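PDB 3F67: putative dienelactone hydrolase from Klebsiella pneumoniae subsp. pneumoniae MGH 78578, which probably acts as a hydrolase of the dienelactone hydrolase family, an alpha/beta-hydrolase enzyme expected to cleave ester or lactone bonds. Local coordinates for residues Thr9-Gln14 with Asp101-Trp106; Pro65-Arg70 with Leu97-His102; Ala178-Ile183 with Glu209-Phe214. One frame throughout, in Å; residues are numbered along the deposited sequence. Where two conformers were deposited one is given.

Contact 1: residues Thr9-Gln14 with Asp101-Trp106; sequences TSIPSQ and DHVASW
His102 O and Pro12 O are joined through one water, which lies 2.8 Å from Pro12 O and 2.8 Å from His102 O and donates to both. His102 O also accepts the helical bond from Trp106 N, so two groups grip this carbonyl. No direct hydrogen bond joins 9-14 to 101-106; the strand's direct bond, Ser13 OG to Asp99 OD1, is made one turn earlier in the helix. Ile11 lies across the indole of Trp106: its CG1 stands 4.0 Å from the centroid of the five-membered ring and 16° off the normal, a CH-pi contact over the face. With CG anti to the backbone N (chi1 173°), Trp106 directs its indole toward the strand, where Thr9 CG2 meets the six-membered ring, 3.5 Å from Trp106 CZ2. The second branch of Ile11, CG2, rests on the helix backbone, 3.6 Å from His102 O, while CD1, at the end of the CG1 branch, meets Val103 CG2. Farther along, Ser13 CA lies over one face of the His102 imidazole, 4.0 Å from its centroid, a second CH-pi contact. The imidazole is tethered within its own helix by ND1 to Ala98 O. The axes of strand 9-13, part of the outermost strand 4-13, and helix 101-106 run at 116° to each other; Ile63 of strand 61-65 touches Ile11, Val103 and Trp106, and Met18 of strand 16-25 touches Val103.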
loop_
_atom_site.group_PDB
_atom_site.type_symbol
_atom_site.label_atom_id
_atom_site.label_comp_id
_atom_site.label_asym_id
_atom_site.label_seq_id
_atom_site.Cartn_x
_atom_site.Cartn_y
_atom_site.Cartn_z
ATOM N N THR A 9 16.090 7.210 5.404
ATOM C CA THR A 9 15.909 8.248 6.385
ATOM C C THR A 9 15.166 7.643 7.577
ATOM O O THR A 9 14.826 6.455 7.563
ATOM C CB THR A 9 15.215 9.520 5.751
ATOM O OG1 THR A 9 15.362 10.634 6.640
ATOM C CG2 THR A 9 13.740 9.231 5.474
ATOM N N SER A 10 15.033 8.429 8.637
ATOM C CA SER A 10 14.156 8.091 9.727
ATOM C C SER A 10 12.973 8.995 9.524
ATOM O O SER A 10 13.124 10.121 9.023
ATOM C CB SER A 10 14.803 8.415 11.071
ATOM O OG SER A 10 15.880 7.547 11.345
ATOM N N ILE A 11 11.804 8.508 9.911
ATOM C CA ILE A 11 10.631 9.349 9.960
ATOM C C ILE A 11 10.205 9.434 11.413
ATOM O O ILE A 11 9.932 8.408 12.047
ATOM C CB ILE A 11 9.553 8.791 9.044
ATOM C CG1 ILE A 11 10.052 9.044 7.589
ATOM C CG2 ILE A 11 8.182 9.524 9.324
ATOM C CD1 ILE A 11 9.159 8.644 6.539
ATOM N N PRO A 12 10.130 10.664 11.952
ATOM C CA PRO A 12 9.734 10.808 13.356
ATOM C C PRO A 12 8.276 10.348 13.502
ATOM O O PRO A 12 7.420 10.755 12.725
ATOM C CB PRO A 12 9.892 12.324 13.628
ATOM C CG PRO A 12 10.793 12.851 12.526
ATOM C CD PRO A 12 10.525 11.946 11.313
ATOM N N SER A 13 7.983 9.463 14.449
ATOM C CA SER A 13 6.649 8.852 14.424
ATOM C C SER A 13 6.196 8.369 15.781
ATOM O O SER A 13 6.761 7.412 16.337
ATOM C CB SER A 13 6.561 7.706 13.386
ATOM O OG SER A 13 5.194 7.306 13.166
ATOM N N GLN A 14 5.145 9.025 16.290
ATOM C CA GLN A 14 4.594 8.728 17.621
ATOM C C GLN A 14 5.713 8.640 18.701
ATOM O O GLN A 14 5.639 7.816 19.625
ATOM C CB GLN A 14 3.732 7.439 17.558
ATOM C CG GLN A 14 2.720 7.413 16.379
ATOM C CD GLN A 14 1.849 6.160 16.335
ATOM O OE1 GLN A 14 2.041 5.233 15.498
ATOM N NE2 GLN A 14 0.855 6.135 17.211
ATOM N N ASP A 101 0.229 8.433 8.645
ATOM C CA ASP A 101 0.034 9.903 8.826
ATOM C C ASP A 101 1.381 10.592 9.075
ATOM O O ASP A 101 1.606 11.711 8.575
ATOM C CB ASP A 101 -0.857 10.236 10.022
ATOM C CG ASP A 101 -2.315 9.802 9.831
ATOM O OD1 ASP A 101 -2.805 9.646 8.670
ATOM O OD2 ASP A 101 -2.967 9.631 10.886
ATOM N N HIS A 102 2.262 9.950 9.862
ATOM C CA HIS A 102 3.565 10.596 10.123
ATOM C C HIS A 102 4.459 10.637 8.889
ATOM O O HIS A 102 5.281 11.556 8.715
ATOM C CB HIS A 102 4.276 9.955 11.330
ATOM C CG HIS A 102 3.686 10.390 12.632
ATOM N ND1 HIS A 102 2.519 9.858 13.129
ATOM C CD2 HIS A 102 4.066 11.349 13.514
ATOM C CE1 HIS A 102 2.214 10.444 14.276
ATOM N NE2 HIS A 102 3.143 11.345 14.541
ATOM N N VAL A 103 4.321 9.624 8.037
ATOM C CA VAL A 103 5.072 9.635 6.783
ATOM C C VAL A 103 4.574 10.852 5.937
ATOM O O VAL A 103 5.384 11.592 5.362
ATOM C CB VAL A 103 4.813 8.328 5.982
ATOM C CG1 VAL A 103 5.406 8.506 4.530
ATOM C CG2 VAL A 103 5.453 7.140 6.705
ATOM N N ALA A 104 3.255 11.047 5.867
ATOM C CA ALA A 104 2.671 12.135 5.070
ATOM C C ALA A 104 3.177 13.477 5.639
ATOM O O ALA A 104 3.515 14.414 4.876
ATOM C CB ALA A 104 1.113 12.058 5.111
ATOM N N SER A 105 3.238 13.573 6.965
ATOM C CA SER A 105 3.692 14.812 7.630
ATOM C C SER A 105 5.144 15.112 7.291
ATOM O O SER A 105 5.514 16.254 6.973
ATOM C CB SER A 105 3.499 14.722 9.146
ATOM O OG SER A 105 2.120 14.802 9.462
ATOM N N TRP A 106 5.971 14.073 7.347
ATOM C CA TRP A 106 7.411 14.218 7.042
ATOM C C TRP A 106 7.539 14.602 5.569
ATOM O O TRP A 106 8.313 15.472 5.231
ATOM C CB TRP A 106 8.156 12.908 7.333
ATOM C CG TRP A 106 9.634 12.895 6.898
ATOM C CD1 TRP A 106 10.725 13.244 7.658
ATOM C CD2 TRP A 106 10.147 12.502 5.621
ATOM N NE1 TRP A 106 11.897 13.097 6.917
ATOM C CE2 TRP A 106 11.561 12.640 5.672
ATOM C CE3 TRP A 106 9.545 12.037 4.429
ATOM C CZ2 TRP A 106 12.381 12.337 4.592
ATOM C CZ3 TRP A 106 10.375 11.758 3.336
ATOM C CH2 TRP A 106 11.785 11.894 3.445
HETATM O O HOH W 1 6.772 12.657 10.799
#

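Contact 2: residues Pro65-Arg70 with Leu97-His102; sequences PELYFR and LADLDH
Arg70 meets Asp99 end-on, each terminal nitrogen of the guanidinium taking one carboxylate oxygen. Arg70 NH1 donates to Asp99 OD2 at 2.8 Å (174°), and Arg70 NH2 donates to Asp99 OD1, also at 2.8 Å (165°). Both oxygens use their syn lone pairs, and the two planes are only 9° apart, so the pair forms a nearly coplanar bidentate salt bridge. Arg70 runs extended from CG to NE, which carries the guanidinium to the helix, and Phe69 CZ sits over the centre of one guanidinium face, 3.5 Å above its plane. Apolar packing continues this dry part of the contact. Leu67 CD2 lies alongside Asp99 CB at 3.8 Å, the two side chains running past one another in opposite directions. The Leu100 side chain crosses that of Leu67 at about a right angle, its CD2 4.1 Å from Leu67 CD2, and meets Pro65 CG at the same separation. Leu100 also touches Ile128 and Tyr132 of helix 124-133. The hydrated side, by contrast, is at Asp99 OD2: one water donates to it and to Leu67 O, joining the type I turn Glu66-Phe69 to the carboxylate. Asp99 is buried, and its charge is met by Arg70, by the hydroxyl of Ser13 and by the water. Arg70 NE in turn pairs with Glu16, so the arginine bridges two carboxylates; this network probably keeps Asp99 ionised and fixes the loop after strand 61-65 on helix 93-108.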
loop_
_atom_site.group_PDB
_atom_site.type_symbol
_atom_site.label_atom_id
_atom_site.label_comp_id
_atom_site.label_asym_id
_atom_site.label_seq_id
_atom_site.Cartn_x
_atom_site.Cartn_y
_atom_site.Cartn_z
ATOM N N PRO A 65 7.815 3.120 4.351
ATOM C CA PRO A 65 8.199 2.997 5.780
ATOM C C PRO A 65 8.307 1.531 6.250
ATOM O O PRO A 65 7.550 0.659 5.797
ATOM C CB PRO A 65 7.033 3.697 6.503
ATOM C CG PRO A 65 5.825 3.425 5.614
ATOM C CD PRO A 65 6.399 3.536 4.182
ATOM N N GLU A 66 9.226 1.319 7.181
ATOM C CA GLU A 66 9.431 0.051 7.841
ATOM C C GLU A 66 8.379 -0.061 8.948
ATOM O O GLU A 66 8.678 0.174 10.136
ATOM C CB GLU A 66 10.835 0.052 8.446
ATOM C CG GLU A 66 11.399 -1.352 8.673
ATOM C CD GLU A 66 11.558 -2.119 7.377
ATOM O OE1 GLU A 66 10.552 -2.705 6.915
ATOM O OE2 GLU A 66 12.692 -2.146 6.828
ATOM N N LEU A 67 7.151 -0.435 8.574
ATOM C CA LEU A 67 6.018 -0.341 9.539
ATOM C C LEU A 67 6.114 -1.286 10.739
ATOM O O LEU A 67 5.494 -1.025 11.784
ATOM C CB LEU A 67 4.679 -0.534 8.803
ATOM C CG LEU A 67 4.429 0.633 7.834
ATOM C CD1 LEU A 67 3.380 0.291 6.776
ATOM C CD2 LEU A 67 3.914 1.821 8.635
ATOM N N TYR A 68 6.886 -2.372 10.612
ATOM C CA TYR A 68 6.929 -3.364 11.707
ATOM C C TYR A 68 8.009 -3.043 12.748
ATOM O O TYR A 68 8.184 -3.822 13.684
ATOM C CB TYR A 68 7.187 -4.789 11.160
ATOM C CG TYR A 68 6.103 -5.359 10.225
ATOM C CD1 TYR A 68 4.864 -4.708 10.057
ATOM C CD2 TYR A 68 6.332 -6.565 9.552
ATOM C CE1 TYR A 68 3.857 -5.267 9.203
ATOM C CE2 TYR A 68 5.360 -7.135 8.700
ATOM C CZ TYR A 68 4.137 -6.486 8.540
ATOM O OH TYR A 68 3.207 -7.033 7.693
ATOM N N PHE A 69 8.717 -1.908 12.608
ATOM C CA PHE A 69 10.008 -1.712 13.342
ATOM C C PHE A 69 9.946 -1.879 14.869
ATOM O O PHE A 69 10.915 -2.329 15.491
ATOM C CB PHE A 69 10.712 -0.379 12.944
ATOM C CG PHE A 69 10.110 0.852 13.586
ATOM C CD1 PHE A 69 10.784 1.514 14.614
ATOM C CD2 PHE A 69 8.859 1.333 13.189
ATOM C CE1 PHE A 69 10.205 2.671 15.227
ATOM C CE2 PHE A 69 8.285 2.455 13.770
ATOM C CZ PHE A 69 8.955 3.133 14.799
ATOM N N ARG A 70 8.810 -1.545 15.469
ATOM C CA ARG A 70 8.676 -1.614 16.934
ATOM C C ARG A 70 8.477 -3.044 17.399
ATOM O O ARG A 70 8.823 -3.374 18.534
ATOM C CB ARG A 70 7.458 -0.833 17.410
ATOM C CG ARG A 70 7.532 0.680 17.118
ATOM C CD ARG A 70 6.295 1.363 17.697
ATOM N NE ARG A 70 6.185 2.767 17.247
ATOM C CZ ARG A 70 5.635 3.092 16.067
ATOM N NH1 ARG A 70 5.235 2.133 15.250
ATOM N NH2 ARG A 70 5.509 4.347 15.689
ATOM N N LEU A 97 -1.883 3.009 10.770
ATOM C CA LEU A 97 -2.508 4.177 10.117
ATOM C C LEU A 97 -1.885 5.477 10.672
ATOM O O LEU A 97 -1.645 6.430 9.919
ATOM C CB LEU A 97 -4.030 4.157 10.324
ATOM C CG LEU A 97 -4.690 2.855 9.753
ATOM C CD1 LEU A 97 -6.186 2.962 9.992
ATOM C CD2 LEU A 97 -4.420 2.646 8.262
ATOM N N ALA A 98 -1.592 5.503 11.969
ATOM C CA ALA A 98 -0.962 6.676 12.568
ATOM C C ALA A 98 0.472 6.858 12.021
ATOM O O ALA A 98 0.921 7.990 11.768
ATOM C CB ALA A 98 -0.943 6.562 14.125
ATOM N N ASP A 99 1.181 5.758 11.814
ATOM C CA ASP A 99 2.523 5.852 11.219
ATOM C C ASP A 99 2.432 6.386 9.781
ATOM O O ASP A 99 3.325 7.129 9.349
ATOM C CB ASP A 99 3.230 4.471 11.213
ATOM C CG ASP A 99 3.748 4.081 12.597
ATOM O OD1 ASP A 99 3.953 4.987 13.458
ATOM O OD2 ASP A 99 3.937 2.875 12.836
ATOM N N LEU A 100 1.431 5.951 9.009
ATOM C CA LEU A 100 1.314 6.477 7.653
ATOM C C LEU A 100 1.049 7.988 7.689
ATOM O O LEU A 100 1.576 8.730 6.823
ATOM C CB LEU A 100 0.227 5.777 6.874
ATOM C CG LEU A 100 0.504 4.285 6.686
ATOM C CD1 LEU A 100 -0.686 3.581 6.020
ATOM C CD2 LEU A 100 1.818 4.045 5.858
ATOM N N ASP A 101 0.229 8.433 8.645
ATOM C CA ASP A 101 0.034 9.903 8.826
ATOM C C ASP A 101 1.381 10.592 9.075
ATOM O O ASP A 101 1.606 11.711 8.575
ATOM C CB ASP A 101 -0.857 10.236 10.022
ATOM C CG ASP A 101 -2.315 9.802 9.831
ATOM O OD1 ASP A 101 -2.805 9.646 8.670
ATOM O OD2 ASP A 101 -2.967 9.631 10.886
ATOM N N HIS A 102 2.262 9.950 9.862
ATOM C CA HIS A 102 3.565 10.596 10.123
ATOM C C HIS A 102 4.459 10.637 8.889
ATOM O O HIS A 102 5.281 11.556 8.715
ATOM C CB HIS A 102 4.276 9.955 11.330
ATOM C CG HIS A 102 3.686 10.390 12.632
ATOM N ND1 HIS A 102 2.519 9.858 13.129
ATOM C CD2 HIS A 102 4.066 11.349 13.514
ATOM C CE1 HIS A 102 2.214 10.444 14.276
ATOM N NE2 HIS A 102 3.143 11.345 14.541
HETATM O O HOH W 2 3.188 0.386 12.197
#

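Contact 3: residues Ala178-Ile183 with Glu209-Phe214; sequences AKDASI and EADHAF
Asp180 and His212 lie side by side and point the same way, yet their flat groups are steeply turned, the carboxylate and imidazole planes being 66° apart. His212 ND1 donates to Asp180 OD2 at 2.7 Å. The oxygen sits in the ring plane, whereas relative to the carboxylate the nitrogen lies above the plane, 35° out of it. Both side chains have CG anti to the backbone N (chi1 -176° in Asp180), which brings Asp180 CG to 3.4 Å from His212 CB. The other oxygen, Asp180 OD1, is held within its own turn: Ser182 OG donates to its syn lone pair at 2.7 Å, and Ser182 N and Ile183 N add weak bonds. Ile183 CD1 approaches the imidazole at its edge, 4.0 Å from His212 ND1. Next to this pair the loops are joined by backbone, Lys179 N donating to Ala210 O at 2.9 Å. Farther along the loops, the side chains of Lys179 and Glu209 run alongside each other, with NZ and OE1 forming only a long salt bridge. Asp211 OD1 accepts from His212 N at 2.6 Å and is linked by a water to Ala181 N. His212 touches Cys123, on a GxCxG sequence resembling a nucleophile elbow, and its ring meets that of Tyr146. The geometry is consistent with a Cys-His-Asp triad like those of dienelactone hydrolases, in which Asp180, itself positioned by Ser182, would orient the histidine toward the cysteine.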
loop_
_atom_site.group_PDB
_atom_site.type_symbol
_atom_site.label_atom_id
_atom_site.label_comp_id
_atom_site.label_asym_id
_atom_site.label_seq_id
_atom_site.Cartn_x
_atom_site.Cartn_y
_atom_site.Cartn_z
ATOM N N ALA A 178 -7.729 -13.366 -10.186
ATOM C CA ALA A 178 -8.792 -14.392 -10.183
ATOM C C ALA A 178 -8.328 -15.723 -9.603
ATOM O O ALA A 178 -9.137 -16.443 -9.003
ATOM C CB ALA A 178 -9.357 -14.591 -11.593
ATOM N N LYS A 179 -7.048 -16.067 -9.775
ATOM C CA LYS A 179 -6.519 -17.348 -9.284
ATOM C C LYS A 179 -6.044 -17.294 -7.841
ATOM O O LYS A 179 -5.487 -18.266 -7.341
ATOM C CB LYS A 179 -5.373 -17.848 -10.169
ATOM C CG LYS A 179 -5.673 -17.772 -11.643
ATOM C CD LYS A 179 -5.872 -19.096 -12.245
ATOM C CE LYS A 179 -5.984 -18.968 -13.748
ATOM N NZ LYS A 179 -5.611 -20.274 -14.358
ATOM N N ASP A 180 -6.256 -16.150 -7.169
ATOM C CA ASP A 180 -5.801 -15.965 -5.798
ATOM C C ASP A 180 -6.746 -16.687 -4.811
ATOM O O ASP A 180 -7.862 -16.207 -4.511
ATOM C CB ASP A 180 -5.753 -14.443 -5.501
ATOM C CG ASP A 180 -5.206 -14.125 -4.140
ATOM O OD1 ASP A 180 -4.976 -15.067 -3.341
ATOM O OD2 ASP A 180 -5.019 -12.918 -3.846
ATOM N N ALA A 181 -6.301 -17.861 -4.347
ATOM C CA ALA A 181 -7.076 -18.691 -3.408
ATOM C C ALA A 181 -7.245 -17.991 -2.063
ATOM O O ALA A 181 -8.237 -18.243 -1.358
ATOM C CB ALA A 181 -6.386 -20.027 -3.192
ATOM N N SER A 182 -6.291 -17.124 -1.711
ATOM C CA SER A 182 -6.355 -16.397 -0.433
ATOM C C SER A 182 -7.409 -15.269 -0.439
ATOM O O SER A 182 -7.808 -14.799 0.635
ATOM C CB SER A 182 -4.987 -15.857 -0.009
ATOM O OG SER A 182 -4.652 -14.688 -0.714
ATOM N N ILE A 183 -7.838 -14.844 -1.634
ATOM C CA ILE A 183 -8.876 -13.801 -1.793
ATOM C C ILE A 183 -9.897 -14.287 -2.815
ATOM O O ILE A 183 -9.864 -13.904 -3.993
ATOM C CB ILE A 183 -8.252 -12.413 -2.169
ATOM C CG1 ILE A 183 -7.200 -12.024 -1.123
ATOM C CG2 ILE A 183 -9.341 -11.307 -2.351
ATOM C CD1 ILE A 183 -6.388 -10.767 -1.475
ATOM N N GLU A 209 -5.835 -14.401 -15.184
ATOM C CA GLU A 209 -4.741 -15.365 -15.186
ATOM C C GLU A 209 -3.829 -15.248 -13.968
ATOM O O GLU A 209 -2.884 -16.018 -13.832
ATOM C CB GLU A 209 -3.905 -15.174 -16.461
ATOM C CG GLU A 209 -4.710 -15.392 -17.738
ATOM C CD GLU A 209 -5.414 -16.738 -17.732
ATOM O OE1 GLU A 209 -4.807 -17.739 -17.267
ATOM O OE2 GLU A 209 -6.594 -16.795 -18.154
ATOM N N ALA A 210 -4.102 -14.288 -13.095
ATOM C CA ALA A 210 -3.142 -13.934 -12.049
ATOM C C ALA A 210 -3.465 -14.554 -10.704
ATOM O O ALA A 210 -4.619 -14.634 -10.317
ATOM C CB ALA A 210 -3.112 -12.401 -11.881
ATOM N N ASP A 211 -2.424 -14.901 -9.963
ATOM C CA ASP A 211 -2.559 -15.380 -8.586
ATOM C C ASP A 211 -2.336 -14.199 -7.653
ATOM O O ASP A 211 -2.217 -13.027 -8.112
ATOM C CB ASP A 211 -1.460 -16.430 -8.355
ATOM C CG ASP A 211 -1.755 -17.388 -7.211
ATOM O OD1 ASP A 211 -2.546 -17.087 -6.284
ATOM O OD2 ASP A 211 -1.145 -18.485 -7.264
ATOM N N HIS A 212 -2.271 -14.479 -6.348
ATOM C CA HIS A 212 -1.810 -13.495 -5.364
ATOM C C HIS A 212 -0.394 -13.051 -5.717
ATOM O O HIS A 212 0.366 -13.817 -6.315
ATOM C CB HIS A 212 -1.796 -14.131 -3.946
ATOM C CG HIS A 212 -1.709 -13.118 -2.837
ATOM N ND1 HIS A 212 -2.791 -12.355 -2.426
ATOM C CD2 HIS A 212 -0.660 -12.722 -2.076
ATOM C CE1 HIS A 212 -2.416 -11.561 -1.438
ATOM N NE2 HIS A 212 -1.125 -11.753 -1.214
ATOM N N ALA A 213 -0.048 -11.799 -5.392
ATOM C CA ALA A 213 1.339 -11.315 -5.527
ATOM C C ALA A 213 1.834 -11.377 -6.982
ATOM O O ALA A 213 3.010 -11.661 -7.273
ATOM C CB ALA A 213 2.304 -12.076 -4.575
ATOM N N PHE A 214 0.938 -11.050 -7.894
ATOM C CA PHE A 214 1.303 -11.161 -9.314
ATOM C C PHE A 214 2.240 -10.062 -9.815
ATOM O O PHE A 214 2.772 -10.152 -10.914
ATOM C CB PHE A 214 0.046 -11.301 -10.207
ATOM C CG PHE A 214 -0.837 -10.071 -10.248
ATOM C CD1 PHE A 214 -0.489 -8.958 -11.060
ATOM C CD2 PHE A 214 -2.045 -10.040 -9.541
ATOM C CE1 PHE A 214 -1.343 -7.845 -11.117
ATOM C CE2 PHE A 214 -2.909 -8.908 -9.597
ATOM C CZ PHE A 214 -2.546 -7.824 -10.386
HETATM O O HOH W 3 -3.496 -18.880 -4.656
#

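How the contacts relate
Contacts 1 and 2 use successive, overlapping parts of helix 93-108, and their centres are about 8 Å apart. The Ser13-Asp99 hydrogen bond connects them directly. Contact 2 is the more buried, combining a charged pair with apolar packing; contact 1, partly buried at the sheet's outer strand, relies on ring faces and has only a water-mediated polar link between its segments. Contact 3 lies on the opposite side of the chain's centre and is partly buried, with several exposed residues, its own centre about 32 Å from that of contact 1 and 27 Å from that of contact 2. There two loops, following strands 172-177 and 202-207, meet through polar bonds at the probable active site.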